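Local structure of L-Ribose isomerase (Acinetobacter, 4Q0Q) at residues H117-K122 and H241-V246; D23-E28 and Y71-I76; S125-L130 and V212-S217. The protein probably catalyses the reversible isomerisation of L-ribose and L-ribulose at a metal site, occupied here by cobalt and a bound ribulofuranose. All coordinates share one frame; numbering follows the deposited sequence.

Contact 1: residues H117-K122 and H241-V246; sequences HHHGRK and HDNDFV. With CO (cobalt (II) ion), chain B; NCO (cobalt hexammine(III)), chain K; RUU (alpha-L-ribulofuranose), chain C.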
loop_
_atom_site.group_PDB
_atom_site.type_symbol
_atom_site.label_atom_id
_atom_site.label_comp_id
_atom_site.label_asym_id
_atom_site.label_seq_id
_atom_site.Cartn_x
_atom_site.Cartn_y
_atom_site.Cartn_z
ATOM N N HIS A 117 -0.715 31.523 3.987
ATOM C CA HIS A 117 -1.460 32.086 2.871
ATOM C C HIS A 117 -2.936 31.790 3.059
ATOM O O HIS A 117 -3.312 31.011 3.930
ATOM C CB HIS A 117 -0.999 31.469 1.541
ATOM C CG HIS A 117 -1.347 30.016 1.392
ATOM N ND1 HIS A 117 -0.663 29.012 2.042
ATOM C CD2 HIS A 117 -2.329 29.403 0.686
ATOM C CE1 HIS A 117 -1.207 27.844 1.745
ATOM N NE2 HIS A 117 -2.220 28.055 0.923
ATOM N N HIS A 118 -3.772 32.427 2.249
ATOM C CA HIS A 118 -5.197 32.171 2.307
ATOM C C HIS A 118 -5.739 32.253 0.891
ATOM O O HIS A 118 -5.075 32.763 -0.009
ATOM C CB HIS A 118 -5.917 33.164 3.240
ATOM C CG HIS A 118 -6.192 34.503 2.629
ATOM N ND1 HIS A 118 -5.272 35.529 2.632
ATOM C CD2 HIS A 118 -7.284 34.977 1.986
ATOM C CE1 HIS A 118 -5.786 36.579 2.018
ATOM N NE2 HIS A 118 -7.006 36.271 1.616
ATOM N N HIS A 119 -6.935 31.718 0.690
ATOM C CA HIS A 119 -7.564 31.739 -0.613
ATOM C C HIS A 119 -8.903 32.455 -0.474
ATOM O O HIS A 119 -9.608 32.281 0.522
ATOM C CB HIS A 119 -7.804 30.313 -1.112
ATOM C CG HIS A 119 -6.579 29.458 -1.109
ATOM N ND1 HIS A 119 -5.502 29.697 -1.935
ATOM C CD2 HIS A 119 -6.253 28.371 -0.372
ATOM C CE1 HIS A 119 -4.566 28.794 -1.708
ATOM N NE2 HIS A 119 -4.996 27.977 -0.764
ATOM N N GLY A 120 -9.249 33.259 -1.471
ATOM C CA GLY A 120 -10.519 33.951 -1.419
ATOM C C GLY A 120 -11.639 33.060 -1.922
ATOM O O GLY A 120 -12.779 33.177 -1.475
ATOM N N ARG A 121 -11.313 32.147 -2.836
ATOM C CA ARG A 121 -12.326 31.266 -3.416
ATOM C C ARG A 121 -12.197 29.782 -3.075
ATOM O O ARG A 121 -13.202 29.083 -2.908
ATOM C CB ARG A 121 -12.305 31.423 -4.938
ATOM C CG ARG A 121 -12.229 32.871 -5.405
ATOM C CD ARG A 121 -11.855 32.952 -6.876
ATOM N NE ARG A 121 -11.774 34.328 -7.364
ATOM C CZ ARG A 121 -10.859 35.217 -6.982
ATOM N NH1 ARG A 121 -9.924 34.886 -6.098
ATOM N NH2 ARG A 121 -10.875 36.439 -7.495
ATOM N N LYS A 122 -10.960 29.310 -2.958
ATOM C CA LYS A 122 -10.688 27.896 -2.704
ATOM C C LYS A 122 -10.773 27.348 -1.280
ATOM O O LYS A 122 -10.091 27.822 -0.371
ATOM C CB LYS A 122 -9.306 27.541 -3.269
ATOM C CG LYS A 122 -8.940 26.063 -3.159
ATOM C CD LYS A 122 -7.612 25.744 -3.847
ATOM C CE LYS A 122 -6.451 25.715 -2.859
ATOM N NZ LYS A 122 -5.138 25.517 -3.555
ATOM N N HIS A 241 -5.283 34.566 -9.953
ATOM C CA HIS A 241 -4.372 33.928 -9.000
ATOM C C HIS A 241 -5.016 33.963 -7.614
ATOM O O HIS A 241 -4.932 34.964 -6.901
ATOM C CB HIS A 241 -3.027 34.662 -8.991
ATOM C CG HIS A 241 -2.001 34.041 -8.094
ATOM N ND1 HIS A 241 -1.762 32.684 -8.064
ATOM C CD2 HIS A 241 -1.132 34.594 -7.216
ATOM C CE1 HIS A 241 -0.790 32.427 -7.208
ATOM N NE2 HIS A 241 -0.388 33.569 -6.679
ATOM N N ASP A 242 -5.659 32.858 -7.246
ATOM C CA ASP A 242 -6.364 32.746 -5.975
ATOM C C ASP A 242 -5.482 32.403 -4.772
ATOM O O ASP A 242 -5.929 31.751 -3.827
ATOM C CB ASP A 242 -7.492 31.716 -6.122
ATOM C CG ASP A 242 -8.382 31.646 -4.906
ATOM O OD1 ASP A 242 -8.819 32.711 -4.426
ATOM O OD2 ASP A 242 -8.654 30.525 -4.434
ATOM N N ASN A 243 -4.226 32.836 -4.813
ATOM C CA ASN A 243 -3.306 32.598 -3.707
ATOM C C ASN A 243 -2.826 33.929 -3.161
ATOM O O ASN A 243 -2.438 34.817 -3.920
ATOM C CB ASN A 243 -2.087 31.792 -4.150
ATOM C CG ASN A 243 -2.446 30.406 -4.625
ATOM O OD1 ASN A 243 -3.498 29.874 -4.277
ATOM N ND2 ASN A 243 -1.562 29.803 -5.415
ATOM N N ASP A 244 -2.863 34.070 -1.844
ATOM C CA ASP A 244 -2.404 35.294 -1.210
ATOM C C ASP A 244 -1.476 34.912 -0.066
ATOM O O ASP A 244 -1.920 34.650 1.052
ATOM C CB ASP A 244 -3.589 36.103 -0.676
ATOM C CG ASP A 244 -3.187 37.494 -0.221
ATOM O OD1 ASP A 244 -1.981 37.723 0.009
ATOM O OD2 ASP A 244 -4.081 38.358 -0.081
ATOM N N PHE A 245 -0.181 34.866 -0.359
ATOM C CA PHE A 245 0.807 34.521 0.651
ATOM C C PHE A 245 1.165 35.738 1.500
ATOM O O PHE A 245 1.337 36.845 0.975
ATOM C CB PHE A 245 2.059 33.955 -0.025
ATOM C CG PHE A 245 1.859 32.585 -0.611
ATOM C CD1 PHE A 245 2.095 31.445 0.154
ATOM C CD2 PHE A 245 1.386 32.435 -1.913
ATOM C CE1 PHE A 245 1.860 30.167 -0.371
ATOM C CE2 PHE A 245 1.148 31.165 -2.447
ATOM C CZ PHE A 245 1.385 30.030 -1.673
ATOM N N VAL A 246 1.258 35.531 2.812
ATOM C CA VAL A 246 1.604 36.600 3.740
ATOM C C VAL A 246 2.968 37.170 3.369
ATOM O O VAL A 246 3.206 38.372 3.480
ATOM C CB VAL A 246 1.655 36.085 5.192
ATOM C CG1 VAL A 246 2.103 37.201 6.128
ATOM C CG2 VAL A 246 0.285 35.561 5.606
HETATM CO CO CO B . -3.971 26.568 0.581
HETATM CO CO NCO K . 0.583 40.644 0.796
HETATM N N1 NCO K . -0.220 39.908 -0.647
HETATM N N2 NCO K . 1.300 41.924 -0.266
HETATM N N3 NCO K . -0.143 39.359 1.853
HETATM N N4 NCO K . 2.040 39.608 0.520
HETATM N N5 NCO K . -0.865 41.681 1.078
HETATM N N6 NCO K . 1.391 41.381 2.237
HETATM C C1 RUU C . -2.286 23.971 0.225
HETATM O O1 RUU C . -2.698 24.790 1.315
HETATM C C2 RUU C . -2.035 24.807 -1.009
HETATM O O2 RUU C . -3.199 25.553 -1.339
HETATM C C3 RUU C . -1.566 24.032 -2.231
HETATM O O3 RUU C . -2.674 23.684 -3.044
HETATM C C4 RUU C . -0.696 25.069 -2.952
HETATM O O4 RUU C . -1.534 25.925 -3.719
HETATM C C5 RUU C . -0.088 25.876 -1.810
HETATM O O5 RUU C . -0.988 25.737 -0.697
HETATM O O HOH W 1 -2.802 35.990 3.215
HETATM O O HOH W 2 -5.004 28.331 -5.557
#

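Contact 2: residues D23-E28 and Y71-I76; sequences DEWVRE and YEAMII. With RUU (alpha-L-ribulofuranose), chain F; RUU (alpha-L-ribulofuranose), chain G; RUU (alpha-L-ribulofuranose), chain D.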
loop_
_atom_site.group_PDB
_atom_site.type_symbol
_atom_site.label_atom_id
_atom_site.label_comp_id
_atom_site.label_asym_id
_atom_site.label_seq_id
_atom_site.Cartn_x
_atom_site.Cartn_y
_atom_site.Cartn_z
ATOM N N ASP A 23 15.496 17.298 -10.326
ATOM C CA ASP A 23 15.037 16.010 -10.833
ATOM C C ASP A 23 15.033 14.930 -9.757
ATOM O O ASP A 23 14.077 14.167 -9.646
ATOM C CB ASP A 23 15.912 15.556 -12.008
ATOM C CG ASP A 23 15.699 16.393 -13.256
ATOM O OD1 ASP A 23 14.875 17.331 -13.228
ATOM O OD2 ASP A 23 16.360 16.108 -14.275
ATOM N N GLU A 24 16.096 14.861 -8.965
ATOM C CA GLU A 24 16.170 13.853 -7.913
ATOM C C GLU A 24 15.088 14.089 -6.867
ATOM O O GLU A 24 14.472 13.143 -6.372
ATOM C CB GLU A 24 17.543 13.874 -7.238
ATOM C CG GLU A 24 18.710 13.640 -8.191
ATOM C CD GLU A 24 20.037 13.514 -7.464
ATOM O OE1 GLU A 24 20.203 14.163 -6.411
ATOM O OE2 GLU A 24 20.920 12.777 -7.949
ATOM N N TRP A 25 14.866 15.357 -6.538
ATOM C CA TRP A 25 13.863 15.746 -5.557
ATOM C C TRP A 25 12.480 15.337 -6.057
ATOM O O TRP A 25 11.744 14.623 -5.370
ATOM C CB TRP A 25 13.946 17.270 -5.338
ATOM C CG TRP A 25 12.955 17.884 -4.371
ATOM C CD1 TRP A 25 12.463 17.330 -3.225
ATOM C CD2 TRP A 25 12.410 19.212 -4.437
ATOM N NE1 TRP A 25 11.647 18.229 -2.572
ATOM C CE2 TRP A 25 11.597 19.391 -3.296
ATOM C CE3 TRP A 25 12.534 20.270 -5.351
ATOM C CZ2 TRP A 25 10.909 20.586 -3.042
ATOM C CZ3 TRP A 25 11.847 21.463 -5.095
ATOM C CH2 TRP A 25 11.046 21.605 -3.948
ATOM N N VAL A 26 12.149 15.765 -7.271
ATOM C CA VAL A 26 10.850 15.476 -7.859
ATOM C C VAL A 26 10.645 14.013 -8.255
ATOM O O VAL A 26 9.574 13.462 -8.023
ATOM C CB VAL A 26 10.590 16.387 -9.071
ATOM C CG1 VAL A 26 9.293 16.007 -9.747
ATOM C CG2 VAL A 26 10.514 17.843 -8.607
ATOM N N ARG A 27 11.657 13.382 -8.839
ATOM C CA ARG A 27 11.525 11.983 -9.233
ATOM C C ARG A 27 11.350 11.061 -8.030
ATOM O O ARG A 27 10.514 10.160 -8.063
ATOM C CB ARG A 27 12.726 11.547 -10.079
ATOM C CG ARG A 27 12.693 12.140 -11.483
ATOM C CD ARG A 27 13.963 11.831 -12.258
ATOM N NE ARG A 27 14.006 12.541 -13.535
ATOM C CZ ARG A 27 15.039 12.515 -14.375
ATOM N NH1 ARG A 27 16.126 11.813 -14.079
ATOM N NH2 ARG A 27 14.985 13.196 -15.512
ATOM N N GLU A 28 12.129 11.275 -6.973
ATOM C CA GLU A 28 11.993 10.450 -5.778
ATOM C C GLU A 28 10.593 10.612 -5.199
ATOM O O GLU A 28 9.978 9.635 -4.768
ATOM C CB GLU A 28 13.013 10.843 -4.705
ATOM C CG GLU A 28 14.409 10.283 -4.906
ATOM C CD GLU A 28 14.467 8.759 -4.825
ATOM O OE1 GLU A 28 13.463 8.121 -4.446
ATOM O OE2 GLU A 28 15.532 8.198 -5.142
ATOM N N TYR A 71 12.518 25.652 6.091
ATOM C CA TYR A 71 12.485 26.379 4.834
ATOM C C TYR A 71 11.111 26.167 4.220
ATOM O O TYR A 71 10.405 25.210 4.563
ATOM C CB TYR A 71 13.583 25.876 3.889
ATOM C CG TYR A 71 14.963 26.432 4.200
ATOM C CD1 TYR A 71 15.320 27.722 3.813
ATOM C CD2 TYR A 71 15.901 25.669 4.896
ATOM C CE1 TYR A 71 16.587 28.243 4.111
ATOM C CE2 TYR A 71 17.160 26.175 5.201
ATOM C CZ TYR A 71 17.499 27.461 4.805
ATOM O OH TYR A 71 18.754 27.955 5.103
ATOM N N GLU A 72 10.729 27.068 3.323
ATOM C CA GLU A 72 9.438 26.989 2.671
ATOM C C GLU A 72 9.620 26.493 1.240
ATOM O O GLU A 72 9.961 27.248 0.318
ATOM C CB GLU A 72 8.750 28.363 2.728
ATOM C CG GLU A 72 8.751 28.937 4.160
ATOM C CD GLU A 72 7.991 30.252 4.321
ATOM O OE1 GLU A 72 7.847 31.008 3.334
ATOM O OE2 GLU A 72 7.553 30.535 5.457
ATOM N N ALA A 73 9.412 25.190 1.086
ATOM C CA ALA A 73 9.527 24.499 -0.189
ATOM C C ALA A 73 8.691 23.227 -0.070
ATOM O O ALA A 73 8.522 22.692 1.029
ATOM C CB ALA A 73 10.976 24.139 -0.464
ATOM N N MET A 74 8.186 22.742 -1.197
ATOM C CA MET A 74 7.369 21.537 -1.190
ATOM C C MET A 74 7.150 21.033 -2.599
ATOM O O MET A 74 7.450 21.715 -3.580
ATOM C CB MET A 74 6.004 21.836 -0.576
ATOM C CG MET A 74 5.080 22.593 -1.523
ATOM S SD MET A 74 3.639 23.307 -0.713
ATOM C CE MET A 74 2.663 21.831 -0.403
ATOM N N ILE A 75 6.604 19.828 -2.690
ATOM C CA ILE A 75 6.308 19.232 -3.970
ATOM C C ILE A 75 4.803 19.028 -4.039
ATOM O O ILE A 75 4.169 18.677 -3.043
ATOM C CB ILE A 75 7.036 17.877 -4.134
ATOM C CG1 ILE A 75 8.518 18.140 -4.409
ATOM C CG2 ILE A 75 6.388 17.049 -5.254
ATOM C CD1 ILE A 75 9.358 16.903 -4.487
ATOM N N ILE A 76 4.239 19.283 -5.213
ATOM C CA ILE A 76 2.816 19.103 -5.429
ATOM C C ILE A 76 2.577 18.454 -6.787
ATOM O O ILE A 76 3.022 18.959 -7.820
ATOM C CB ILE A 76 2.052 20.443 -5.399
ATOM C CG1 ILE A 76 2.185 21.094 -4.018
ATOM C CG2 ILE A 76 0.585 20.207 -5.756
ATOM C CD1 ILE A 76 1.510 22.450 -3.899
HETATM C C1 RUU F . 10.313 16.810 -17.080
HETATM O O1 RUU F . 10.263 18.131 -17.609
HETATM C C2 RUU F . 11.259 16.730 -15.898
HETATM O O2 RUU F . 12.605 16.709 -16.353
HETATM C C3 RUU F . 11.000 15.532 -14.988
HETATM O O3 RUU F . 12.006 14.552 -15.179
HETATM C C4 RUU F . 11.093 16.087 -13.569
HETATM O O4 RUU F . 12.346 15.734 -13.004
HETATM C C5 RUU F . 11.004 17.606 -13.711
HETATM O O5 RUU F . 11.073 17.914 -15.111
HETATM C C1 RUU G . 18.464 14.368 -15.496
HETATM O O1 RUU G . 18.140 13.198 -16.236
HETATM C C2 RUU G . 19.698 14.155 -14.637
HETATM O O2 RUU G . 19.315 13.700 -13.346
HETATM C C3 RUU G . 20.570 15.398 -14.514
HETATM O O3 RUU G . 20.366 16.007 -13.249
HETATM C C4 RUU G . 22.007 14.879 -14.619
HETATM O O4 RUU G . 22.579 14.782 -13.322
HETATM C C5 RUU G . 21.893 13.486 -15.235
HETATM O O5 RUU G . 20.499 13.134 -15.250
HETATM C C1 RUU D . 1.461 19.504 -10.289
HETATM O O1 RUU D . 1.949 18.504 -11.176
HETATM C C2 RUU D . 1.940 20.893 -10.686
HETATM O O2 RUU D . 3.180 21.179 -10.059
HETATM C C3 RUU D . 0.939 22.001 -10.365
HETATM O O3 RUU D . 1.389 22.739 -9.240
HETATM C C4 RUU D . 0.941 22.896 -11.606
HETATM O O4 RUU D . 1.821 23.992 -11.404
HETATM C C5 RUU D . 1.485 22.013 -12.727
HETATM O O5 RUU D . 2.148 20.898 -12.107
#

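Contact 3: residues S125-L130 and V212-S217; sequences SYEVVL and VVREVS. With RUU (alpha-L-ribulofuranose), chain C.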
loop_
_atom_site.group_PDB
_atom_site.type_symbol
_atom_site.label_atom_id
_atom_site.label_comp_id
_atom_site.label_asym_id
_atom_site.label_seq_id
_atom_site.Cartn_x
_atom_site.Cartn_y
_atom_site.Cartn_z
ATOM N N SER A 125 -9.292 20.422 1.806
ATOM C CA SER A 125 -9.416 19.398 2.840
ATOM C C SER A 125 -8.132 18.577 2.797
ATOM O O SER A 125 -7.514 18.458 1.742
ATOM C CB SER A 125 -10.621 18.492 2.579
ATOM O OG SER A 125 -10.425 17.687 1.433
ATOM N N TYR A 126 -7.742 18.003 3.933
ATOM C CA TYR A 126 -6.516 17.216 4.009
ATOM C C TYR A 126 -6.707 15.780 4.463
ATOM O O TYR A 126 -7.520 15.484 5.342
ATOM C CB TYR A 126 -5.508 17.872 4.963
ATOM C CG TYR A 126 -5.370 19.364 4.802
ATOM C CD1 TYR A 126 -5.138 19.931 3.552
ATOM C CD2 TYR A 126 -5.478 20.212 5.905
ATOM C CE1 TYR A 126 -5.020 21.313 3.401
ATOM C CE2 TYR A 126 -5.360 21.588 5.770
ATOM C CZ TYR A 126 -5.131 22.135 4.515
ATOM O OH TYR A 126 -5.011 23.498 4.382
ATOM N N GLU A 127 -5.921 14.902 3.853
ATOM C CA GLU A 127 -5.906 13.486 4.164
ATOM C C GLU A 127 -4.430 13.103 4.198
ATOM O O GLU A 127 -3.773 13.077 3.156
ATOM C CB GLU A 127 -6.619 12.690 3.070
ATOM C CG GLU A 127 -6.598 11.180 3.264
ATOM C CD GLU A 127 -7.171 10.430 2.066
ATOM O OE1 GLU A 127 -8.176 10.892 1.496
ATOM O OE2 GLU A 127 -6.624 9.371 1.703
ATOM N N VAL A 128 -3.911 12.828 5.393
ATOM C CA VAL A 128 -2.513 12.446 5.545
ATOM C C VAL A 128 -2.334 11.004 5.088
ATOM O O VAL A 128 -3.062 10.111 5.524
ATOM C CB VAL A 128 -2.043 12.587 7.018
ATOM C CG1 VAL A 128 -0.578 12.105 7.168
ATOM C CG2 VAL A 128 -2.174 14.040 7.461
ATOM N N VAL A 129 -1.375 10.784 4.197
ATOM C CA VAL A 129 -1.116 9.451 3.676
ATOM C C VAL A 129 0.085 8.809 4.361
ATOM O O VAL A 129 0.060 7.628 4.703
ATOM C CB VAL A 129 -0.874 9.493 2.153
ATOM C CG1 VAL A 129 -0.710 8.071 1.605
ATOM C CG2 VAL A 129 -2.030 10.210 1.467
ATOM N N LEU A 130 1.135 9.599 4.561
ATOM C CA LEU A 130 2.352 9.129 5.206
ATOM C C LEU A 130 2.889 10.258 6.080
ATOM O O LEU A 130 2.809 11.430 5.699
ATOM C CB LEU A 130 3.397 8.762 4.155
ATOM C CG LEU A 130 4.631 8.027 4.676
ATOM C CD1 LEU A 130 4.250 6.583 5.005
ATOM C CD2 LEU A 130 5.744 8.065 3.628
ATOM N N VAL A 212 3.333 13.162 3.426
ATOM C CA VAL A 212 2.634 12.984 2.162
ATOM C C VAL A 212 1.151 13.152 2.452
ATOM O O VAL A 212 0.558 12.369 3.203
ATOM C CB VAL A 212 2.886 11.576 1.545
ATOM C CG1 VAL A 212 2.213 11.475 0.183
ATOM C CG2 VAL A 212 4.386 11.318 1.402
ATOM N N VAL A 213 0.554 14.176 1.865
ATOM C CA VAL A 213 -0.852 14.436 2.099
ATOM C C VAL A 213 -1.637 14.700 0.826
ATOM O O VAL A 213 -1.167 15.366 -0.100
ATOM C CB VAL A 213 -1.024 15.622 3.103
ATOM C CG1 VAL A 213 -0.053 16.731 2.763
ATOM C CG2 VAL A 213 -2.457 16.152 3.079
ATOM N N ARG A 214 -2.838 14.140 0.781
ATOM C CA ARG A 214 -3.711 14.334 -0.354
ATOM C C ARG A 214 -4.668 15.489 -0.070
ATOM O O ARG A 214 -5.399 15.486 0.926
ATOM C CB ARG A 214 -4.538 13.073 -0.645
ATOM C CG ARG A 214 -5.552 13.293 -1.783
ATOM C CD ARG A 214 -6.548 12.144 -1.911
ATOM N NE ARG A 214 -5.893 10.876 -2.219
ATOM C CZ ARG A 214 -5.974 10.252 -3.390
ATOM N NH1 ARG A 214 -5.338 9.103 -3.568
ATOM N NH2 ARG A 214 -6.695 10.770 -4.379
ATOM N N GLU A 215 -4.660 16.486 -0.941
ATOM C CA GLU A 215 -5.576 17.594 -0.778
ATOM C C GLU A 215 -6.715 17.441 -1.776
ATOM O O GLU A 215 -6.491 17.175 -2.960
ATOM C CB GLU A 215 -4.879 18.928 -1.030
ATOM C CG GLU A 215 -5.834 20.103 -0.990
ATOM C CD GLU A 215 -5.157 21.414 -1.307
ATOM O OE1 GLU A 215 -4.337 21.864 -0.480
ATOM O OE2 GLU A 215 -5.438 21.989 -2.381
ATOM N N VAL A 216 -7.937 17.579 -1.286
ATOM C CA VAL A 216 -9.118 17.522 -2.135
ATOM C C VAL A 216 -9.772 18.872 -1.878
ATOM O O VAL A 216 -10.176 19.167 -0.750
ATOM C CB VAL A 216 -10.077 16.378 -1.735
ATOM C CG1 VAL A 216 -11.408 16.554 -2.447
ATOM C CG2 VAL A 216 -9.471 15.027 -2.121
ATOM N N SER A 217 -9.870 19.694 -2.916
ATOM C CA SER A 217 -10.419 21.028 -2.742
ATOM C C SER A 217 -11.155 21.533 -3.965
ATOM O O SER A 217 -11.284 20.821 -4.961
ATOM C CB SER A 217 -9.279 21.988 -2.444
ATOM O OG SER A 217 -8.515 22.207 -3.615
HETATM C C1 RUU C . -2.286 23.971 0.225
HETATM O O1 RUU C . -2.698 24.790 1.315
HETATM C C2 RUU C . -2.035 24.807 -1.009
HETATM O O2 RUU C . -3.199 25.553 -1.339
HETATM C C3 RUU C . -1.566 24.032 -2.231
HETATM O O3 RUU C . -2.674 23.684 -3.044
HETATM C C4 RUU C . -0.696 25.069 -2.952
HETATM O O4 RUU C . -1.534 25.925 -3.719
HETATM C C5 RUU C . -0.088 25.876 -1.810
HETATM O O5 RUU C . -0.988 25.737 -0.697
HETATM O O HOH W 3 -8.429 15.251 1.552
#

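Contact 1: residues H117-K122 and H241-V246
Asp-242 reaches into the turn of 117-122, where its carboxylate accepts from the backbone N of Arg-121, of Lys-122 and, weakly, of Gly-120. Its CG stands anti to the backbone N (chi1 -173°), which carries the carboxylate across from the 241-246 chain. Asp-242 CB comes no closer than 4.0 Å, to Arg-121 NH1. Beyond CG the two oxygens divide the work. OD1 accepts from Arg-121 N on its syn side at 3.0 Å, while Arg-121 NH1, also 3.0 Å from Asp-242 OD1, comes from above the carboxylate on the same face. The guanidinium stands almost upright on the carboxylate, planes 89° apart, and closes a salt bridge; its NE turns to Glu-97. OD2 takes Lys-122 N at 3.0 Å, also syn, and lies against the CB of Lys-122. The turn is thus held at two successive backbone N-H groups, Arg-121 and Lys-122, with a weaker third at Gly-120.

The carbonyl of Asp-242 does a second job: His-119 ND1 gives it a hydrogen bond of 2.8 Å to O, nearly in the ring plane. Held at ND1 by this bond and at NE2 by cobalt, the ring has little freedom to turn. Lys-122 lays CE over one face of that ring, and NZ bonds to O2 and O3 of the ribulofuranose. His-117 NE2 also binds the metal, as do Glu-124, His-199 and sugar atoms O1 and O2, a metal centre like those of other cupins. Behind it, His-117 CB sits over the Phe-245 face, 3.8 Å from the ring centroid.

Paired backbone bonds between His-118 and Asp-244 add strand 244-245 as the outermost strand beside 113-118, which has 199-202 on its other flank; helix 248-254 packs on Phe-245 through Ala-250 and Arg-254.

Contact 2: residues D23-E28 and Y71-I76
Trp-25 lies against Ile-75 where helix 19-35 packs on strand 73-82 of the cupin-type beta-barrel. The first shell is a CH-pi contact: Ile-75 CD1 sits over the five-membered ring of Trp-25, 3.4 Å from its centroid and only 15° off the normal. CG1 follows over the same face, 3.5 Å from Trp-25 CE2, so the isoleucine branch and the indole run antiparallel, side against face. At the far end of the ring system CH2 meets Ala-73 CB at 4.3 Å. From the helix, Val-26 completes the apolar patch by bringing CG2 near the same Ile-75 methyl.

With chi1 at 179°, Trp-25 turns its indole away from its own N and out to the strand. Further out, Phe-61 meets the indole edge-to-face, and Ile-75 is held in the sheet by backbone bonds to Ile-107. On the helix's outer side Arg-27 hydrogen-bonds to O3 of one ribulofuranose and O1 of another, and Glu-28 reaches His-109 and Trp-66 of a second subunit. The strand's backbone also comes close to the indole: Met-74 O lies 3.6 Å from Trp-25 CH2.

Contact 3: residues S125-L130 and V212-S217
A classic beta bulge interrupts the antiparallel pairing of strands 124-130 and 211-217: Val-129 and Leu-130 both face Val-212. The Val-212 carbonyl oxygen takes two donors, Val-129 N at 2.7 Å, almost in line with the carbonyl bond, and Leu-130 N at 3.1 Å, in the carbonyl plane on a lone pair. Val-212 N returns a bond to Leu-130 O. Beside it Leu-130 CB touches Val-212 CB at 3.9 Å.

Farther along, Glu-127 and Arg-214 form a regular hydrogen-bonded pair. At the other end Ser-125 OG, placed between backbone N and carbonyl carbon (chi1 68°), turns onto a lone pair of Val-216 O at 2.6 Å. A water bridges Ser-125 OG to Arg-214 O.

The two faces carry different side chains. On one, Tyr-126 and Glu-215 run side by side, with Glu-215 OE1 near the ring plane, 4.0 Å from Tyr-126 CE1; the tyrosine hydroxyl bonds to Glu-124, a cobalt ligand. Glu-215 OE2 pairs with Lys-104 and accepts a weak bond from O3 of the ribulofuranose. On the other face Glu-127 and Arg-214 lie alongside without forming a salt bridge: Glu-127 pairs with Arg-214 of a third subunit, Arg-214 with Glu-127 of that subunit, and Glu-127 also with Lys-190. Glu-215 thus turns its carboxylate to the sugar, while Glu-127 and Arg-214 spend their charges largely on the subunit interface.

Contacts 2 and 3 both reach the six-stranded sheet, contact 2 by packing a helix on it, whereas contact 1 adds an outermost strand to the five-stranded one. Contacts 2 and 3 are buried; contact 1 is only partly so, with an inner side on the metal and an outer side bearing cobalt hexammine. Chemistry follows place: contact 2 is apolar packing, contact 3 is mainly backbone bonding, with Glu-127 and Arg-214 turned to another subunit and Glu-215 to the sugar, and contact 1 is rich in carboxylate and histidine bonds. Contacts 1 and 3 touch through Lys-122, which packs on Ser-217, and border one ribulofuranose. Contact 2 stays about 7 Å from either, nearest atoms.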